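Local structure of phosphodiesterase (Candida albicans, 6CPU) at residues E198-A203 / S226-V231; R207-C212 / V313-T318; Y213-W218 / P297-F302; L236-A241 / Q338-L343. The protein belongs to the HD-type phosphodiesterase family, predominantly helical proteins with a metal site, and carries zinc and magnesium ions in this model. All coordinates share one frame; numbering follows the deposited sequence.

Contact 1: residues E198-A203 / S226-V231; sequences ELLQDA and SNDDLV
Asp228 reaches from the first turn of helix 227-242 to the backbone of Gln201, where the loop between helices 177-193 and 205-216 passes the helix start. A capping box opens this helix. Ser226, at the N-cap, accepts the amide of Asp229 on its OG in a nearly straight bond, and the carboxylate of Asp229 answers through OD2, which takes the N-H of Ser226 at 3.0 Å. Short polar side chains suit both places, since each must fold back onto the other's amide.

Asp228 follows with its CG beside the backbone N (chi1 -75°), which carries the carboxylate out over the loop. Its OD2 receives Gln201 N at 3.0 Å; the bond is bent to 143° and the donor stands 44° out of the carboxylate plane. Two waters bridge the same carboxylate to Leu199 O, and OD1 also pairs with Arg264 of helix 253-264, so the charge is probably well compensated although the residue is buried. Asp229 contributes to the contact through a water, which gives one hydrogen to its OD1 and the other to Asp202 O.

Beside these polar groups the contact turns apolar, and the branched aliphatic Leu200 and Val231 suit the buried ground between loop and helix. The Leu200 and Asp228 side chains run antiparallel alongside each other, CD2 lying 3.9 Å from Asp228 CB, and this same methyl then meets Val231 CB at 4.1 Å.

Contact 2: residues R207-C212 / V313-T318; sequences RLSQLC and VHDKHT. Unlike the reference sequence in segment 313-318: Lys316 (reference Thr).
Leu208, Ser209, Gln210 and Cys212 form the flank of helix 205-216 against which the irregular loop 313-318 is laid, a loop bent by an Asx turn at Asp315. Leu208 makes the first touch, its CB packing on Thr318 CG2 at 4.0 Å.

Ser209 makes the direct hydrogen bond across this contact. With OG anti to the backbone N (chi1 179°), its hydroxyl faces the loop and accepts Asp315 N at 2.8 Å in a nearly straight bond of 176°. A serine is small enough to let the loop come close, and it still offers an acceptor. In the Asx turn Asp315 OD1 takes the N-H of His317, while OD2 is hydrogen-bonded to Tyr213 OH. One water ties the corner together: it receives the Ser209 hydroxyl hydrogen and donates to Asp315 OD1 and His317 O.

Gln210 runs alongside His314, the two side chains pointing the same way with amide and ring planes 78° apart, CG to His314 CB at 3.8 Å. Its amide is steadied at one end by Arg207 NH1, which donates to OE1, and at the other by a water shared between NE2 and His314 ND1. The backbone joins in as well, through a CA-H...O contact from Gln210 CA to Val313 O at 3.4 Å.

Cys212, one turn after Leu208, brings its SG to 3.5 Å from Thr318 O; this carbonyl accepts a hydrogen bond from Tyr232 OH.

Contact 3: residues Y213-W218 / P297-F302; sequences YAVGHW and PKFKQF
The CA atoms of Gly216 and Phe302 lie 4.1 Å apart where the last turn of helix 205-216 meets a type I beta turn running from Phe299 to Phe302. Gly216, without a side chain, lets the turn sit directly on the helix backbone: its CA-H points at Gln301 O, 3.4 Å away, with an angle of 161° at the hydrogen. No conventional donor serves this buried carbonyl, so the weak contact is probably a small compensation.

Gln301 lies roughly perpendicular to Tyr213. Its CG stands over one face of the tyrosine ring, 3.7 Å from the centroid and 16° off the normal, a CH-pi contact. The chain bends at chi2 (94°), carrying the amide away from the ring to Val319 O and Ile321 N. A long flexible residue can thus give its methylene to the ring and its polar end to a later part of the same connection.

Phe299 brings CZ to 3.9 Å from Gly216 CA and 4.4 Å from Val215 CG1, while Phe302 CB covers one face of the same phenylalanine ring. A type I beta turn packed at a glycine on the C-terminal part of helix 205-216 thus joins that helix to the long connection between helices 276-292 and 336-348 of this mostly helical phosphodiesterase fold.

Contact 4: residues L236-A241 / Q338-L343; sequences LMIDYA and QTLGLL
This is an apolar helix-helix contact in the interior of the fold: Ile238 and Ala241 of helix 227-242 pack on Leu340 and Leu343 of helix 336-348. The two helical segments run nearly antiparallel, their N-to-C directions 162° apart and their axes 10.0 Å from each other at closest approach. The second helix leads straight to His349 and Asp350, which bind the zinc ion, so the contact lies on the helix that leads into two of the zinc ligands.

Ala241 lies at the centre. Its small CB points at the facing helix and is met by methyls of two leucines, Leu340 CD1 at 3.9 Å and Leu343 CD1 at 3.5 Å. The latter is tighter than ordinary van der Waals contact, and the small residue allows a backbone approach of 5.7 Å between Ala241 CA and Leu340 CA.

Ile238, one turn earlier, uses two branches. CG1 lies beside the backbone N (chi1 -60°), and CD1 at its end runs alongside Leu343 in the opposite sense to touch CB at 3.9 Å. The other branch, CG2, meets Leu340 CD1 at 4.2 Å, where the two side chains are nearly perpendicular. Leu343 is backed in turn by Leu283 and Leu290 of helix 276-292.

No hydrogen bond spans the two segments, consistent with the spacing being set largely by the fit of branched aliphatic side chains around an alanine, together with their exclusion of water.

Overall arrangement
Helices 205-216 and 227-242, consecutive in the chain, join all four contacts. Contacts 2 and 3 share the first of them, their centres 11 Å apart; contacts 1 and 4 share the second, with centres 20 Å apart. A salt bridge from Arg207 NH2 to Asp229 OD2 (2.8 Å) links contact 2 to contact 1. Contact 3 reaches contact 4 through a probable hydrogen bond from Tyr240 OH to Pro297 O (2.7 Å) and through Val215 packed on Met237. Of the four, contact 4 involves the helix that precedes the zinc ligands His349 and Asp350, while contacts 2 and 3 hold the long connection leading toward it.

Contact 1: residues E198-A203 / S226-V231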
loop_
_atom_site.group_PDB
_atom_site.type_symbol
_atom_site.label_atom_id
_atom_site.label_comp_id
_atom_site.label_asym_id
_atom_site.label_seq_id
_atom_site.Cartn_x
_atom_site.Cartn_y
_atom_site.Cartn_z
ATOM N N GLU A 198 6.443 -19.162 5.172
ATOM C CA GLU A 198 7.613 -19.694 4.477
ATOM C C GLU A 198 8.009 -18.861 3.265
ATOM O O GLU A 198 9.092 -19.046 2.743
ATOM C CB GLU A 198 7.382 -21.136 4.031
ATOM C CG GLU A 198 7.404 -22.144 5.167
ATOM C CD GLU A 198 7.020 -23.536 4.704
ATOM O OE1 GLU A 198 7.436 -23.947 3.599
ATOM O OE2 GLU A 198 6.281 -24.217 5.442
ATOM N N LEU A 199 7.132 -17.967 2.818
ATOM C CA LEU A 199 7.421 -17.100 1.675
ATOM C C LEU A 199 8.140 -15.818 2.086
ATOM O O LEU A 199 8.493 -15.015 1.228
ATOM C CB LEU A 199 6.132 -16.770 0.907
ATOM C CG LEU A 199 5.360 -17.974 0.341
ATOM C CD1 LEU A 199 4.197 -17.534 -0.529
ATOM C CD2 LEU A 199 6.276 -18.884 -0.452
ATOM N N LEU A 200 8.357 -15.632 3.388
ATOM C CA LEU A 200 9.191 -14.537 3.882
ATOM C C LEU A 200 10.631 -15.009 3.970
ATOM O O LEU A 200 10.885 -16.166 4.295
ATOM C CB LEU A 200 8.715 -14.073 5.262
ATOM C CG LEU A 200 7.250 -13.656 5.375
ATOM C CD1 LEU A 200 6.946 -13.256 6.809
ATOM C CD2 LEU A 200 6.896 -12.530 4.413
ATOM N N GLN A 201 11.580 -14.114 3.706
ATOM C CA GLN A 201 12.991 -14.494 3.716
ATOM C C GLN A 201 13.541 -14.805 5.107
ATOM O O GLN A 201 14.320 -15.742 5.273
ATOM C CB GLN A 201 13.848 -13.429 3.054
ATOM C CG GLN A 201 15.189 -13.970 2.581
ATOM C CD GLN A 201 16.009 -12.936 1.839
ATOM O OE1 GLN A 201 15.933 -11.739 2.125
ATOM N NE2 GLN A 201 16.802 -13.393 0.880
ATOM N N ASP A 202 13.157 -14.009 6.099
ATOM C CA ASP A 202 13.640 -14.196 7.472
ATOM C C ASP A 202 12.482 -14.123 8.470
ATOM O O ASP A 202 12.084 -13.043 8.900
ATOM C CB ASP A 202 14.690 -13.133 7.785
ATOM C CG ASP A 202 15.358 -13.324 9.139
ATOM O OD1 ASP A 202 15.094 -14.325 9.847
ATOM O OD2 ASP A 202 16.159 -12.437 9.491
ATOM N N ALA A 203 11.967 -15.292 8.841
ATOM C CA ALA A 203 10.956 -15.416 9.880
ATOM C C ALA A 203 11.546 -16.037 11.158
ATOM O O ALA A 203 10.823 -16.645 11.947
ATOM C CB ALA A 203 9.786 -16.252 9.360
ATOM N N SER A 226 12.504 -4.649 4.989
ATOM C CA SER A 226 12.201 -5.195 3.677
ATOM C C SER A 226 10.687 -5.310 3.481
ATOM O O SER A 226 9.913 -5.262 4.446
ATOM C CB SER A 226 12.841 -6.573 3.537
ATOM O OG SER A 226 12.187 -7.514 4.373
ATOM N N ASN A 227 10.271 -5.482 2.232
ATOM C CA ASN A 227 8.868 -5.750 1.954
ATOM C C ASN A 227 8.366 -7.041 2.630
ATOM O O ASN A 227 7.184 -7.136 2.965
ATOM C CB ASN A 227 8.607 -5.752 0.448
ATOM C CG ASN A 227 8.587 -4.355 -0.135
ATOM O OD1 ASN A 227 8.106 -3.426 0.498
ATOM N ND2 ASN A 227 9.094 -4.206 -1.342
ATOM N N ASP A 228 9.250 -8.006 2.865
ATOM C CA ASP A 228 8.890 -9.186 3.654
ATOM C C ASP A 228 8.698 -8.852 5.138
ATOM O O ASP A 228 7.685 -9.229 5.742
ATOM C CB ASP A 228 9.923 -10.314 3.510
ATOM C CG ASP A 228 9.845 -11.053 2.171
ATOM O OD1 ASP A 228 8.871 -10.897 1.390
ATOM O OD2 ASP A 228 10.767 -11.854 1.895
ATOM N N ASP A 229 9.654 -8.129 5.729
ATOM C CA ASP A 229 9.509 -7.651 7.110
ATOM C C ASP A 229 8.197 -6.883 7.263
ATOM O O ASP A 229 7.496 -7.006 8.260
ATOM C CB ASP A 229 10.616 -6.660 7.492
ATOM C CG ASP A 229 12.004 -7.268 7.610
ATOM O OD1 ASP A 229 12.164 -8.457 7.994
ATOM O OD2 ASP A 229 12.964 -6.487 7.354
ATOM N N LEU A 230 7.894 -6.045 6.272
ATOM C CA LEU A 230 6.719 -5.180 6.335
ATOM C C LEU A 230 5.410 -5.967 6.376
ATOM O O LEU A 230 4.459 -5.578 7.060
ATOM C CB LEU A 230 6.735 -4.176 5.180
ATOM C CG LEU A 230 7.820 -3.097 5.347
ATOM C CD1 LEU A 230 8.157 -2.442 4.007
ATOM C CD2 LEU A 230 7.429 -2.051 6.396
ATOM N N VAL A 231 5.367 -7.086 5.663
ATOM C CA VAL A 231 4.217 -7.992 5.732
ATOM C C VAL A 231 3.997 -8.426 7.179
ATOM O O VAL A 231 2.862 -8.388 7.699
ATOM C CB VAL A 231 4.424 -9.232 4.832
ATOM C CG1 VAL A 231 3.393 -10.328 5.126
ATOM C CG2 VAL A 231 4.359 -8.826 3.369
HETATM O O HOH W 1 7.845 -12.718 -0.262
HETATM O O HOH W 2 10.661 -13.599 0.072
HETATM O O HOH W 3 10.650 -10.829 8.104
#

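Contact 2: residues R207-C212 / V313-T318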
loop_
_atom_site.group_PDB
_atom_site.type_symbol
_atom_site.label_atom_id
_atom_site.label_comp_id
_atom_site.label_asym_id
_atom_site.label_seq_id
_atom_site.Cartn_x
_atom_site.Cartn_y
_atom_site.Cartn_z
ATOM N N ARG A 207 14.321 -12.185 14.316
ATOM C CA ARG A 207 13.760 -11.172 13.398
ATOM C C ARG A 207 12.337 -10.788 13.764
ATOM O O ARG A 207 12.016 -9.607 13.812
ATOM C CB ARG A 207 13.812 -11.622 11.926
ATOM C CG ARG A 207 13.570 -10.489 10.918
ATOM C CD ARG A 207 14.494 -9.306 11.172
ATOM N NE ARG A 207 14.303 -8.188 10.251
ATOM C CZ ARG A 207 14.675 -6.934 10.508
ATOM N NH1 ARG A 207 15.262 -6.618 11.663
ATOM N NH2 ARG A 207 14.461 -5.977 9.611
ATOM N N LEU A 208 11.474 -11.776 14.005
ATOM C CA LEU A 208 10.083 -11.481 14.354
ATOM C C LEU A 208 9.987 -10.644 15.633
ATOM O O LEU A 208 9.145 -9.734 15.731
ATOM C CB LEU A 208 9.254 -12.770 14.479
ATOM C CG LEU A 208 9.218 -13.660 13.233
ATOM C CD1 LEU A 208 8.252 -14.816 13.451
ATOM C CD2 LEU A 208 8.878 -12.894 11.959
ATOM N N SER A 209 10.854 -10.935 16.603
ATOM C CA SER A 209 10.920 -10.135 17.824
ATOM C C SER A 209 11.382 -8.706 17.522
ATOM O O SER A 209 10.807 -7.762 18.028
ATOM C CB SER A 209 11.827 -10.785 18.872
ATOM O OG SER A 209 11.870 -9.964 20.035
ATOM N N GLN A 210 12.390 -8.554 16.673
ATOM C CA GLN A 210 12.866 -7.222 16.295
ATOM C C GLN A 210 11.740 -6.401 15.668
ATOM O O GLN A 210 11.620 -5.203 15.918
ATOM C CB GLN A 210 14.043 -7.307 15.332
ATOM C CG GLN A 210 15.319 -7.809 15.979
ATOM C CD GLN A 210 16.443 -8.035 14.996
ATOM O OE1 GLN A 210 16.224 -8.313 13.815
ATOM N NE2 GLN A 210 17.670 -7.928 15.488
ATOM N N LEU A 211 10.910 -7.052 14.857
ATOM C CA LEU A 211 9.809 -6.354 14.197
ATOM C C LEU A 211 8.754 -5.889 15.197
ATOM O O LEU A 211 8.170 -4.818 15.019
ATOM C CB LEU A 211 9.209 -7.213 13.072
ATOM C CG LEU A 211 10.193 -7.501 11.925
ATOM C CD1 LEU A 211 9.562 -8.380 10.846
ATOM C CD2 LEU A 211 10.785 -6.238 11.297
ATOM N N CYS A 212 8.534 -6.660 16.265
ATOM C CA CYS A 212 7.651 -6.234 17.349
ATOM C C CYS A 212 8.112 -4.895 17.914
ATOM O O CYS A 212 7.319 -3.960 18.017
ATOM C CB CYS A 212 7.613 -7.274 18.463
ATOM S SG CYS A 212 6.811 -8.831 18.055
ATOM N N VAL A 313 16.049 -3.764 19.099
ATOM C CA VAL A 313 15.840 -4.514 20.331
ATOM C C VAL A 313 15.124 -5.815 20.026
ATOM O O VAL A 313 14.315 -5.876 19.100
ATOM C CB VAL A 313 14.971 -3.688 21.294
ATOM C CG1 VAL A 313 14.576 -4.485 22.535
ATOM C CG2 VAL A 313 15.692 -2.408 21.653
ATOM N N HIS A 314 15.426 -6.860 20.792
ATOM C CA HIS A 314 14.616 -8.076 20.754
ATOM C C HIS A 314 14.629 -8.850 22.063
ATOM O O HIS A 314 15.479 -8.618 22.929
ATOM C CB HIS A 314 15.017 -8.978 19.579
ATOM C CG HIS A 314 16.239 -9.808 19.810
ATOM N ND1 HIS A 314 17.494 -9.412 19.406
ATOM C CD2 HIS A 314 16.391 -11.039 20.357
ATOM C CE1 HIS A 314 18.370 -10.353 19.707
ATOM N NE2 HIS A 314 17.727 -11.349 20.287
ATOM N N ASP A 315 13.657 -9.753 22.184
ATOM C CA ASP A 315 13.513 -10.639 23.338
ATOM C C ASP A 315 12.901 -11.966 22.857
ATOM O O ASP A 315 13.085 -12.326 21.690
ATOM C CB ASP A 315 12.680 -9.959 24.425
ATOM C CG ASP A 315 11.277 -9.616 23.971
ATOM O OD1 ASP A 315 10.832 -10.115 22.910
ATOM O OD2 ASP A 315 10.610 -8.836 24.680
ATOM N N LYS A 316 12.197 -12.703 23.725
ATOM C CA LYS A 316 11.684 -14.030 23.340
ATOM C C LYS A 316 10.299 -14.023 22.675
ATOM O O LYS A 316 9.845 -15.059 22.208
ATOM C CB LYS A 316 11.685 -15.007 24.536
ATOM C CG LYS A 316 10.721 -14.680 25.674
ATOM C CD LYS A 316 10.456 -15.922 26.528
ATOM C CE LYS A 316 9.990 -15.580 27.937
ATOM N NZ LYS A 316 8.740 -14.773 27.950
ATOM N N HIS A 317 9.637 -12.871 22.624
ATOM C CA HIS A 317 8.269 -12.804 22.102
ATOM C C HIS A 317 8.281 -12.533 20.595
ATOM O O HIS A 317 9.097 -11.747 20.128
ATOM C CB HIS A 317 7.490 -11.708 22.812
ATOM C CG HIS A 317 7.465 -11.856 24.299
ATOM N ND1 HIS A 317 6.747 -12.846 24.932
ATOM C CD2 HIS A 317 8.066 -11.143 25.278
ATOM C CE1 HIS A 317 6.906 -12.735 26.237
ATOM N NE2 HIS A 317 7.707 -11.715 26.473
ATOM N N THR A 318 7.392 -13.193 19.850
ATOM C CA THR A 318 7.270 -12.968 18.397
ATOM C C THR A 318 5.988 -12.229 18.003
ATOM O O THR A 318 5.797 -11.925 16.823
ATOM C CB THR A 318 7.330 -14.291 17.598
ATOM O OG1 THR A 318 6.312 -15.187 18.067
ATOM C CG2 THR A 318 8.698 -14.934 17.743
HETATM O O HOH W 4 9.264 -9.095 21.012
HETATM O O HOH W 5 18.382 -6.943 18.319
HETATM O O HOH W 6 13.979 -3.999 16.748
#

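Contact 3: residues Y213-W218 / P297-F302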
loop_
_atom_site.group_PDB
_atom_site.type_symbol
_atom_site.label_atom_id
_atom_site.label_comp_id
_atom_site.label_asym_id
_atom_site.label_seq_id
_atom_site.Cartn_x
_atom_site.Cartn_y
_atom_site.Cartn_z
ATOM N N TYR A 213 9.395 -4.804 18.253
ATOM C CA TYR A 213 9.977 -3.563 18.792
ATOM C C TYR A 213 10.040 -2.431 17.777
ATOM O O TYR A 213 9.858 -1.277 18.156
ATOM C CB TYR A 213 11.362 -3.796 19.409
ATOM C CG TYR A 213 11.273 -4.477 20.749
ATOM C CD1 TYR A 213 11.360 -5.868 20.857
ATOM C CD2 TYR A 213 11.055 -3.738 21.908
ATOM C CE1 TYR A 213 11.245 -6.496 22.084
ATOM C CE2 TYR A 213 10.938 -4.356 23.137
ATOM C CZ TYR A 213 11.044 -5.731 23.223
ATOM O OH TYR A 213 10.926 -6.345 24.453
ATOM N N ALA A 214 10.311 -2.739 16.509
ATOM C CA ALA A 214 10.201 -1.721 15.439
ATOM C C ALA A 214 8.788 -1.120 15.400
ATOM O O ALA A 214 8.616 0.107 15.445
ATOM C CB ALA A 214 10.595 -2.311 14.083
ATOM N N VAL A 215 7.769 -1.978 15.360
ATOM C CA VAL A 215 6.382 -1.521 15.423
ATOM C C VAL A 215 6.146 -0.661 16.686
ATOM O O VAL A 215 5.351 0.279 16.680
ATOM C CB VAL A 215 5.414 -2.717 15.370
ATOM C CG1 VAL A 215 4.002 -2.318 15.745
ATOM C CG2 VAL A 215 5.420 -3.323 13.966
ATOM N N GLY A 216 6.864 -0.995 17.754
ATOM C CA GLY A 216 6.811 -0.249 18.995
ATOM C C GLY A 216 7.384 1.155 19.005
ATOM O O GLY A 216 7.007 1.930 19.863
ATOM N N HIS A 217 8.283 1.489 18.078
ATOM C CA HIS A 217 8.887 2.832 18.022
ATOM C C HIS A 217 8.067 3.834 17.211
ATOM O O HIS A 217 7.608 3.515 16.110
ATOM C CB HIS A 217 10.262 2.769 17.376
ATOM C CG HIS A 217 11.332 2.216 18.264
ATOM N ND1 HIS A 217 11.500 0.863 18.468
ATOM C CD2 HIS A 217 12.297 2.832 18.988
ATOM C CE1 HIS A 217 12.528 0.669 19.276
ATOM N NE2 HIS A 217 13.027 1.848 19.606
ATOM N N TRP A 218 7.918 5.057 17.722
ATOM C CA TRP A 218 7.382 6.154 16.902
ATOM C C TRP A 218 8.362 6.493 15.785
ATOM O O TRP A 218 7.956 6.918 14.702
ATOM C CB TRP A 218 7.063 7.412 17.725
ATOM C CG TRP A 218 6.570 8.523 16.857
ATOM C CD1 TRP A 218 7.227 9.674 16.544
ATOM C CD2 TRP A 218 5.344 8.546 16.116
ATOM N NE1 TRP A 218 6.470 10.434 15.680
ATOM C CE2 TRP A 218 5.307 9.764 15.407
ATOM C CE3 TRP A 218 4.257 7.670 16.016
ATOM C CZ2 TRP A 218 4.233 10.119 14.592
ATOM C CZ3 TRP A 218 3.189 8.026 15.205
ATOM C CH2 TRP A 218 3.184 9.240 14.512
ATOM N N PRO A 297 -4.781 -1.092 23.844
ATOM C CA PRO A 297 -3.888 -1.117 25.009
ATOM C C PRO A 297 -2.425 -1.112 24.599
ATOM O O PRO A 297 -2.076 -1.590 23.511
ATOM C CB PRO A 297 -4.237 -2.438 25.695
ATOM C CG PRO A 297 -4.784 -3.311 24.615
ATOM C CD PRO A 297 -5.377 -2.410 23.565
ATOM N N LYS A 298 -1.568 -0.579 25.465
ATOM C CA LYS A 298 -0.141 -0.595 25.206
ATOM C C LYS A 298 0.341 -2.039 25.311
ATOM O O LYS A 298 -0.341 -2.887 25.896
ATOM C CB LYS A 298 0.602 0.308 26.191
ATOM C CG LYS A 298 0.027 1.714 26.262
ATOM C CD LYS A 298 0.981 2.701 26.902
ATOM C CE LYS A 298 0.248 3.998 27.210
ATOM N NZ LYS A 298 1.155 5.084 27.667
ATOM N N PHE A 299 1.500 -2.311 24.722
ATOM C CA PHE A 299 2.067 -3.653 24.697
ATOM C C PHE A 299 3.501 -3.627 25.196
ATOM O O PHE A 299 4.126 -2.566 25.273
ATOM C CB PHE A 299 1.966 -4.285 23.286
ATOM C CG PHE A 299 2.490 -3.416 22.167
ATOM C CD1 PHE A 299 3.742 -3.654 21.617
ATOM C CD2 PHE A 299 1.725 -2.390 21.641
ATOM C CE1 PHE A 299 4.238 -2.875 20.586
ATOM C CE2 PHE A 299 2.216 -1.606 20.602
ATOM C CZ PHE A 299 3.469 -1.847 20.079
ATOM N N LYS A 300 4.034 -4.797 25.530
ATOM C CA LYS A 300 5.358 -4.875 26.154
ATOM C C LYS A 300 6.445 -4.216 25.311
ATOM O O LYS A 300 7.397 -3.642 25.844
ATOM C CB LYS A 300 5.732 -6.333 26.420
ATOM C CG LYS A 300 6.993 -6.503 27.247
ATOM C CD LYS A 300 7.159 -7.939 27.725
ATOM C CE LYS A 300 8.237 -8.038 28.794
ATOM N NZ LYS A 300 8.662 -9.447 29.005
ATOM N N GLN A 301 6.303 -4.306 23.990
ATOM C CA GLN A 301 7.315 -3.820 23.066
ATOM C C GLN A 301 7.101 -2.362 22.639
ATOM O O GLN A 301 7.832 -1.853 21.791
ATOM C CB GLN A 301 7.373 -4.729 21.831
ATOM C CG GLN A 301 7.612 -6.203 22.140
ATOM C CD GLN A 301 6.344 -7.028 22.268
ATOM O OE1 GLN A 301 5.311 -6.543 22.724
ATOM N NE2 GLN A 301 6.418 -8.291 21.867
ATOM N N PHE A 302 6.109 -1.702 23.232
ATOM C CA PHE A 302 5.799 -0.312 22.927
ATOM C C PHE A 302 6.800 0.621 23.611
ATOM O O PHE A 302 7.106 0.445 24.793
ATOM C CB PHE A 302 4.369 -0.006 23.375
ATOM C CG PHE A 302 3.917 1.386 23.060
ATOM C CD1 PHE A 302 3.474 1.714 21.784
ATOM C CD2 PHE A 302 3.922 2.372 24.040
ATOM C CE1 PHE A 302 3.051 3.002 21.491
ATOM C CE2 PHE A 302 3.500 3.659 23.749
ATOM C CZ PHE A 302 3.065 3.974 22.474
#

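Contact 4: residues L236-A241 / Q338-L343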
loop_
_atom_site.group_PDB
_atom_site.type_symbol
_atom_site.label_atom_id
_atom_site.label_comp_id
_atom_site.label_asym_id
_atom_site.label_seq_id
_atom_site.Cartn_x
_atom_site.Cartn_y
_atom_site.Cartn_z
ATOM N N LEU A 236 1.392 -8.155 12.785
ATOM C CA LEU A 236 1.474 -7.794 14.204
ATOM C C LEU A 236 0.397 -6.784 14.594
ATOM O O LEU A 236 -0.308 -6.955 15.592
ATOM C CB LEU A 236 2.857 -7.226 14.535
ATOM C CG LEU A 236 3.995 -8.237 14.520
ATOM C CD1 LEU A 236 5.329 -7.527 14.644
ATOM C CD2 LEU A 236 3.815 -9.286 15.614
ATOM N N MET A 237 0.241 -5.750 13.777
ATOM C CA MET A 237 -0.706 -4.684 14.077
ATOM C C MET A 237 -2.166 -5.062 13.908
ATOM O O MET A 237 -2.997 -4.758 14.775
ATOM C CB MET A 237 -0.360 -3.454 13.256
ATOM C CG MET A 237 0.919 -2.822 13.739
ATOM S SD MET A 237 1.361 -1.330 12.852
ATOM C CE MET A 237 2.172 -1.989 11.395
ATOM N N ILE A 238 -2.490 -5.743 12.815
ATOM C CA ILE A 238 -3.871 -6.138 12.573
ATOM C C ILE A 238 -4.325 -7.270 13.499
ATOM O O ILE A 238 -5.447 -7.232 14.005
ATOM C CB ILE A 238 -4.108 -6.509 11.094
ATOM C CG1 ILE A 238 -3.783 -5.315 10.186
ATOM C CG2 ILE A 238 -5.534 -6.977 10.879
ATOM C CD1 ILE A 238 -4.723 -4.133 10.298
ATOM N N ASP A 239 -3.478 -8.271 13.720
ATOM C CA ASP A 239 -3.821 -9.356 14.648
ATOM C C ASP A 239 -4.128 -8.778 16.030
ATOM O O ASP A 239 -5.116 -9.160 16.660
ATOM C CB ASP A 239 -2.690 -10.384 14.726
ATOM C CG ASP A 239 -3.073 -11.643 15.512
ATOM O OD1 ASP A 239 -4.255 -12.017 15.543
ATOM O OD2 ASP A 239 -2.167 -12.282 16.082
ATOM N N TYR A 240 -3.299 -7.834 16.463
ATOM C CA TYR A 240 -3.424 -7.178 17.773
ATOM C C TYR A 240 -4.762 -6.444 17.912
ATOM O O TYR A 240 -5.418 -6.524 18.947
ATOM C CB TYR A 240 -2.260 -6.206 17.967
ATOM C CG TYR A 240 -2.070 -5.681 19.378
ATOM C CD1 TYR A 240 -1.556 -6.499 20.380
ATOM C CD2 TYR A 240 -2.370 -4.356 19.701
ATOM C CE1 TYR A 240 -1.364 -6.020 21.673
ATOM C CE2 TYR A 240 -2.175 -3.865 20.995
ATOM C CZ TYR A 240 -1.666 -4.705 21.971
ATOM O OH TYR A 240 -1.484 -4.229 23.254
ATOM N N ALA A 241 -5.162 -5.744 16.850
ATOM C CA ALA A 241 -6.436 -5.046 16.810
ATOM C C ALA A 241 -7.617 -6.012 16.807
ATOM O O ALA A 241 -8.596 -5.792 17.520
ATOM C CB ALA A 241 -6.493 -4.137 15.597
ATOM N N GLN A 338 -14.307 -0.051 15.176
ATOM C CA GLN A 338 -13.959 1.188 14.487
ATOM C C GLN A 338 -12.447 1.391 14.422
ATOM O O GLN A 338 -11.923 1.928 13.442
ATOM C CB GLN A 338 -14.578 2.393 15.189
ATOM C CG GLN A 338 -16.095 2.419 15.154
ATOM C CD GLN A 338 -16.689 3.194 16.319
ATOM O OE1 GLN A 338 -16.010 4.003 16.960
ATOM N NE2 GLN A 338 -17.956 2.933 16.611
ATOM N N THR A 339 -11.754 0.990 15.483
ATOM C CA THR A 339 -10.295 1.038 15.516
ATOM C C THR A 339 -9.718 0.097 14.439
ATOM O O THR A 339 -8.802 0.474 13.712
ATOM C CB THR A 339 -9.762 0.646 16.916
ATOM O OG1 THR A 339 -10.250 1.578 17.889
ATOM C CG2 THR A 339 -8.250 0.641 16.946
ATOM N N LEU A 340 -10.265 -1.112 14.350
ATOM C CA LEU A 340 -9.858 -2.082 13.321
ATOM C C LEU A 340 -10.148 -1.536 11.919
ATOM O O LEU A 340 -9.308 -1.634 11.026
ATOM C CB LEU A 340 -10.560 -3.427 13.505
ATOM C CG LEU A 340 -10.230 -4.525 12.478
ATOM C CD1 LEU A 340 -8.747 -4.837 12.468
ATOM C CD2 LEU A 340 -11.032 -5.795 12.734
ATOM N N GLY A 341 -11.329 -0.943 11.744
ATOM C CA GLY A 341 -11.704 -0.312 10.477
ATOM C C GLY A 341 -10.754 0.787 10.042
ATOM O O GLY A 341 -10.442 0.905 8.856
ATOM N N LEU A 342 -10.287 1.588 11.001
ATOM C CA LEU A 342 -9.337 2.654 10.717
ATOM C C LEU A 342 -8.006 2.056 10.263
ATOM O O LEU A 342 -7.405 2.524 9.288
ATOM C CB LEU A 342 -9.103 3.526 11.953
ATOM C CG LEU A 342 -8.724 5.001 11.773
ATOM C CD1 LEU A 342 -7.835 5.453 12.921
ATOM C CD2 LEU A 342 -8.044 5.341 10.457
ATOM N N LEU A 343 -7.553 1.032 10.984
ATOM C CA LEU A 343 -6.295 0.372 10.654
ATOM C C LEU A 343 -6.348 -0.285 9.272
ATOM O O LEU A 343 -5.418 -0.134 8.489
ATOM C CB LEU A 343 -5.942 -0.669 11.703
ATOM C CG LEU A 343 -5.614 -0.048 13.063
ATOM C CD1 LEU A 343 -5.597 -1.115 14.140
ATOM C CD2 LEU A 343 -4.300 0.705 13.003
#